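Local coordinates for ORF131 protein (Ralstonia metallidurans, PDB 2WTP) that binds copper and probably takes part in heavy-metal resistance, changing conformation when the copper is taken up, at residues Asp65-Ser77 with Leu112-Ser125. Numbering follows the deposited sequence.
With MG (magnesium ion), chain F; CU (copper (II) ion), chain O.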
loop_
_atom_site.group_PDB
_atom_site.type_symbol
_atom_site.label_atom_id
_atom_site.label_comp_id
_atom_site.label_asym_id
_atom_site.label_seq_id
_atom_site.Cartn_x
_atom_site.Cartn_y
_atom_site.Cartn_z
ATOM N N ASP A 65 -3.743 6.700 -5.597
ATOM C CA ASP A 65 -4.997 7.432 -5.750
ATOM C C ASP A 65 -5.807 7.342 -4.430
ATOM O O ASP A 65 -6.038 6.275 -3.879
ATOM C CB ASP A 65 -5.809 6.756 -6.901
ATOM C CG ASP A 65 -6.857 7.666 -7.504
ATOM O OD1 ASP A 65 -6.922 8.850 -7.130
ATOM O OD2 ASP A 65 -7.626 7.183 -8.365
ATOM N N VAL A 66 -6.226 8.484 -3.920
ATOM C CA VAL A 66 -7.027 8.528 -2.691
ATOM C C VAL A 66 -8.514 8.636 -3.097
ATOM O O VAL A 66 -8.931 9.622 -3.662
ATOM C CB VAL A 66 -6.551 9.776 -1.861
ATOM C CG1 VAL A 66 -7.508 10.078 -0.653
ATOM C CG2 VAL A 66 -5.083 9.569 -1.357
ATOM N N LYS A 67 -9.210 7.515 -3.035
ATOM C CA LYS A 67 -10.626 7.427 -3.532
ATOM C C LYS A 67 -11.520 7.333 -2.349
ATOM O O LYS A 67 -11.131 6.824 -1.306
ATOM C CB LYS A 67 -10.730 6.182 -4.367
ATOM C CG LYS A 67 -10.157 6.367 -5.789
ATOM C CD LYS A 67 -10.703 7.667 -6.458
ATOM C CE LYS A 67 -10.395 7.778 -8.000
ATOM N NZ LYS A 67 -11.515 7.377 -8.962
ATOM N N PRO A 68 -12.751 7.825 -2.468
ATOM C CA PRO A 68 -13.697 7.692 -1.353
ATOM C C PRO A 68 -13.852 6.234 -0.851
ATOM O O PRO A 68 -13.970 5.352 -1.710
ATOM C CB PRO A 68 -15.035 8.103 -2.003
ATOM C CG PRO A 68 -14.618 9.192 -2.923
ATOM C CD PRO A 68 -13.251 8.715 -3.531
ATOM N N GLY A 69 -13.804 6.017 0.432
ATOM C CA GLY A 69 -14.016 4.657 0.913
ATOM C C GLY A 69 -12.704 4.013 1.314
ATOM O O GLY A 69 -12.661 3.104 2.119
ATOM N N MET A 70 -11.593 4.514 0.780
ATOM C CA MET A 70 -10.293 3.933 1.090
ATOM C C MET A 70 -10.052 3.963 2.584
ATOM O O MET A 70 -10.333 5.003 3.242
ATOM C CB MET A 70 -9.232 4.790 0.422
ATOM C CG MET A 70 -7.857 4.398 0.704
ATOM S SD MET A 70 -7.031 5.339 -0.552
ATOM C CE MET A 70 -7.933 4.651 -1.941
ATOM N N ARG A 71 -9.506 2.882 3.158
ATOM C CA ARG A 71 -9.262 2.796 4.588
ATOM C C ARG A 71 -7.807 2.757 4.980
ATOM O O ARG A 71 -7.455 3.398 5.955
ATOM C CB ARG A 71 -9.997 1.648 5.246
ATOM C CG ARG A 71 -11.567 1.877 5.192
ATOM C CD ARG A 71 -12.119 2.860 6.310
ATOM N NE ARG A 71 -12.169 2.088 7.568
ATOM C CZ ARG A 71 -13.202 1.425 8.120
ATOM N NH1 ARG A 71 -14.489 1.420 7.625
ATOM N NH2 ARG A 71 -12.897 0.766 9.255
ATOM N N TYR A 72 -6.964 2.002 4.260
ATOM C CA TYR A 72 -5.559 2.101 4.583
ATOM C C TYR A 72 -4.696 1.782 3.392
ATOM O O TYR A 72 -5.181 1.236 2.402
ATOM C CB TYR A 72 -5.131 1.175 5.766
ATOM C CG TYR A 72 -5.157 -0.329 5.447
ATOM C CD1 TYR A 72 -4.006 -0.966 5.040
ATOM C CD2 TYR A 72 -6.313 -1.068 5.636
ATOM C CE1 TYR A 72 -4.069 -2.373 4.747
ATOM C CE2 TYR A 72 -6.368 -2.439 5.342
ATOM C CZ TYR A 72 -5.194 -3.043 4.928
ATOM O OH TYR A 72 -5.230 -4.404 4.702
ATOM N N VAL A 73 -3.433 2.193 3.519
ATOM C CA VAL A 73 -2.376 1.777 2.582
ATOM C C VAL A 73 -1.176 1.402 3.399
ATOM O O VAL A 73 -1.047 1.782 4.555
ATOM C CB VAL A 73 -1.933 2.876 1.618
ATOM C CG1 VAL A 73 -3.074 3.233 0.665
ATOM C CG2 VAL A 73 -1.535 4.114 2.343
ATOM N N ASN A 74 -0.281 0.569 2.854
ATOM C CA ASN A 74 0.978 0.196 3.516
ATOM C C ASN A 74 2.148 0.871 2.875
ATOM O O ASN A 74 2.268 0.806 1.659
ATOM C CB ASN A 74 1.205 -1.335 3.408
ATOM C CG ASN A 74 0.272 -2.162 4.203
ATOM O OD1 ASN A 74 -0.351 -1.780 5.170
ATOM N ND2 ASN A 74 0.124 -3.414 3.770
ATOM N N VAL A 75 2.997 1.500 3.679
ATOM C CA VAL A 75 4.265 2.092 3.151
ATOM C C VAL A 75 5.385 1.608 4.007
ATOM O O VAL A 75 5.265 1.122 5.143
ATOM C CB VAL A 75 4.206 3.628 3.196
ATOM C CG1 VAL A 75 2.959 4.128 2.380
ATOM C CG2 VAL A 75 4.176 4.203 4.659
ATOM N N ASP A 76 6.577 1.683 3.418
ATOM C CA ASP A 76 7.778 1.375 4.158
ATOM C C ASP A 76 8.343 2.626 4.845
ATOM O O ASP A 76 8.221 3.748 4.375
ATOM C CB ASP A 76 8.859 0.879 3.181
ATOM C CG ASP A 76 8.555 -0.499 2.601
ATOM O OD1 ASP A 76 7.929 -1.342 3.298
ATOM O OD2 ASP A 76 8.884 -0.669 1.391
ATOM N N SER A 77 9.020 2.335 5.955
ATOM C CA SER A 77 9.887 3.422 6.531
ATOM C C SER A 77 10.787 3.944 5.414
ATOM O O SER A 77 11.437 3.168 4.685
ATOM C CB SER A 77 10.774 2.828 7.592
ATOM O OG SER A 77 10.103 2.683 8.844
ATOM N N LEU A 112 -5.041 17.874 0.879
ATOM C CA LEU A 112 -5.401 16.905 -0.155
ATOM C C LEU A 112 -6.794 16.432 0.115
ATOM O O LEU A 112 -7.072 15.756 1.101
ATOM C CB LEU A 112 -4.421 15.743 -0.125
ATOM C CG LEU A 112 -4.656 14.824 -1.263
ATOM C CD1 LEU A 112 -4.138 15.485 -2.579
ATOM C CD2 LEU A 112 -3.857 13.609 -0.931
ATOM N N PRO A 113 -7.749 16.806 -0.733
ATOM C CA PRO A 113 -9.131 16.476 -0.383
ATOM C C PRO A 113 -9.384 14.977 -0.299
ATOM O O PRO A 113 -8.905 14.216 -1.121
ATOM C CB PRO A 113 -9.965 17.105 -1.562
ATOM C CG PRO A 113 -9.087 18.192 -1.981
ATOM C CD PRO A 113 -7.642 17.676 -1.935
ATOM N N GLY A 114 -10.118 14.526 0.732
ATOM C CA GLY A 114 -10.413 13.109 0.920
ATOM C C GLY A 114 -9.366 12.338 1.710
ATOM O O GLY A 114 -9.503 11.120 1.925
ATOM N N SER A 115 -8.288 13.020 2.099
ATOM C CA SER A 115 -7.206 12.346 2.838
ATOM C C SER A 115 -7.615 11.970 4.262
ATOM O O SER A 115 -7.142 10.959 4.791
ATOM C CB SER A 115 -5.973 13.253 2.910
ATOM O OG SER A 115 -6.287 14.459 3.571
ATOM N N ALA A 116 -8.512 12.729 4.922
ATOM C CA ALA A 116 -8.800 12.425 6.308
ATOM C C ALA A 116 -9.578 11.101 6.451
ATOM O O ALA A 116 -10.598 10.876 5.714
ATOM C CB ALA A 116 -9.662 13.540 6.912
ATOM N N GLY A 117 -9.131 10.245 7.334
ATOM C CA GLY A 117 -9.714 8.918 7.473
ATOM C C GLY A 117 -9.034 7.817 6.734
ATOM O O GLY A 117 -9.414 6.672 6.897
ATOM N N VAL A 118 -8.063 8.133 5.878
ATOM C CA VAL A 118 -7.254 7.106 5.278
ATOM C C VAL A 118 -6.056 6.875 6.217
ATOM O O VAL A 118 -5.337 7.880 6.533
ATOM C CB VAL A 118 -6.737 7.550 3.956
ATOM C CG1 VAL A 118 -5.838 6.434 3.338
ATOM C CG2 VAL A 118 -7.941 7.833 2.995
ATOM N N ARG A 119 -5.820 5.696 6.694
ATOM C CA ARG A 119 -4.724 5.439 7.641
ATOM C C ARG A 119 -3.548 4.890 6.882
ATOM O O ARG A 119 -3.696 4.002 6.038
ATOM C CB ARG A 119 -5.201 4.494 8.706
ATOM C CG ARG A 119 -4.234 4.503 9.876
ATOM C CD ARG A 119 -4.894 4.193 11.238
ATOM N NE ARG A 119 -5.474 5.400 11.701
ATOM C CZ ARG A 119 -4.817 6.315 12.445
ATOM N NH1 ARG A 119 -5.483 7.427 12.696
ATOM N NH2 ARG A 119 -3.571 6.156 12.861
ATOM N N VAL A 120 -2.377 5.461 7.112
ATOM C CA VAL A 120 -1.146 4.909 6.498
ATOM C C VAL A 120 -0.446 4.014 7.499
ATOM O O VAL A 120 -0.122 4.442 8.608
ATOM C CB VAL A 120 -0.197 6.059 6.158
ATOM C CG1 VAL A 120 1.034 5.483 5.392
ATOM C CG2 VAL A 120 -0.952 7.043 5.238
ATOM N N TYR A 121 -0.244 2.743 7.142
ATOM C CA TYR A 121 0.465 1.789 8.000
ATOM C C TYR A 121 1.925 1.825 7.575
ATOM O O TYR A 121 2.221 1.444 6.430
ATOM C CB TYR A 121 -0.176 0.414 7.746
ATOM C CG TYR A 121 0.301 -0.604 8.735
ATOM C CD1 TYR A 121 -0.549 -1.062 9.731
ATOM C CD2 TYR A 121 1.601 -1.136 8.638
ATOM C CE1 TYR A 121 -0.101 -1.988 10.651
ATOM C CE2 TYR A 121 2.066 -2.144 9.591
ATOM C CZ TYR A 121 1.152 -2.482 10.595
ATOM O OH TYR A 121 1.578 -3.451 11.490
ATOM N N ILE A 122 2.820 2.179 8.462
ATOM C CA ILE A 122 4.254 2.374 8.167
ATOM C C ILE A 122 5.018 1.185 8.765
ATOM O O ILE A 122 4.991 0.932 9.969
ATOM C CB ILE A 122 4.822 3.715 8.777
ATOM C CG1 ILE A 122 3.984 4.904 8.263
ATOM C CG2 ILE A 122 6.256 3.778 8.284
ATOM C CD1 ILE A 122 4.126 6.179 9.175
ATOM N N ASP A 123 5.634 0.364 7.917
ATOM C CA ASP A 123 6.402 -0.765 8.396
ATOM C C ASP A 123 7.708 -0.299 9.032
ATOM O O ASP A 123 8.288 0.722 8.682
ATOM C CB ASP A 123 6.755 -1.573 7.166
ATOM C CG ASP A 123 7.475 -2.850 7.455
ATOM O OD1 ASP A 123 7.080 -3.556 8.379
ATOM O OD2 ASP A 123 8.347 -3.190 6.668
ATOM N N ARG A 124 8.147 -1.062 10.029
ATOM C CA ARG A 124 9.382 -0.861 10.810
ATOM C C ARG A 124 10.563 -0.707 9.890
ATOM O O ARG A 124 10.672 -1.396 8.856
ATOM C CB ARG A 124 9.509 -2.081 11.744
ATOM C CG ARG A 124 10.801 -2.239 12.459
ATOM C CD ARG A 124 10.644 -3.325 13.507
ATOM N NE ARG A 124 11.906 -3.996 13.778
ATOM C CZ ARG A 124 13.078 -3.381 13.755
ATOM N NH1 ARG A 124 13.126 -2.073 13.498
ATOM N NH2 ARG A 124 14.193 -4.060 14.013
ATOM N N SER A 125 11.531 0.140 10.288
ATOM C CA SER A 125 12.779 0.305 9.574
ATOM C C SER A 125 13.819 -0.781 9.753
ATOM O O SER A 125 14.009 -1.269 10.842
ATOM C CB SER A 125 13.315 1.639 10.110
ATOM O OG SER A 125 14.613 1.841 9.516
HETATM MG MG MG F . 6.573 -5.598 8.795
HETATM CU CU CU O . 9.249 -5.046 7.013
HETATM O O HOH W 1 -9.957 12.169 -2.658
HETATM O O HOH W 2 -11.284 9.430 0.960
HETATM O O HOH W 3 -9.042 4.422 8.054
HETATM O O HOH W 4 10.151 -0.611 6.214
HETATM O O HOH W 5 7.049 -5.260 10.732
HETATM O O HOH W 6 4.983 -5.843 10.768
HETATM O O HOH W 7 4.694 -4.943 8.969
HETATM O O HOH W 8 8.373 -6.893 8.794
HETATM O O HOH W 9 5.605 -7.585 8.883
#
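Strands 72-76 and 119-123 run parallel, Tyr-72 beside Arg-119 and Val-75 beside Ile-122, their axes 4.7 Å apart at closest approach and inclined by 30°. Arg-119 N donates to Arg-71 O and Val-73 N reaches back to Arg-119 O; Tyr-121 N then meets Val-73 O at 2.9 Å, Val-75 N reaches Tyr-121 O, and Asp-123 N returns to Val-75 O. Beyond them, in the conformer described, Ser-77 OG gives Asp-123 O a 2.7 Å bond in the carbonyl plane, beside a weak one from Ser-77 N; the hydroxyl also receives a bond from Met-97 N. At the other end water bridges join Val-66 O to Pro-113 O and Arg-71 O to Gly-117 O.

Strand 119-123 is the middle member of a three-stranded mixed sheet, with 101-104 antiparallel along its far edge. Its buried face carries Val-73, Val-75, Val-120 and Ile-122. With chi1 at -57°, Val-75 sets CG2 between its backbone N and carbonyl carbon. There Val-75 CG2 is pressed 3.5 Å from Val-120 CG1, tighter than usual contact. The same methyl lies alongside Ile-122 CG1; Phe-94 packs against all three residues.

On the other face Tyr-72 OH bonds to Glu-79 of the second subunit. Asn-74 OD1 lies 3.4 Å from Tyr-121 CB, its amide turned 67° from the ring, while ND2 bonds to Asn-74 O of that subunit. Asp-123, its carboxylate swung anti to the backbone N, splits its oxygens between two metals: OD1 binds magnesium and OD2 binds copper at 2.1 Å, a copper also held by Asp-123 of the second subunit.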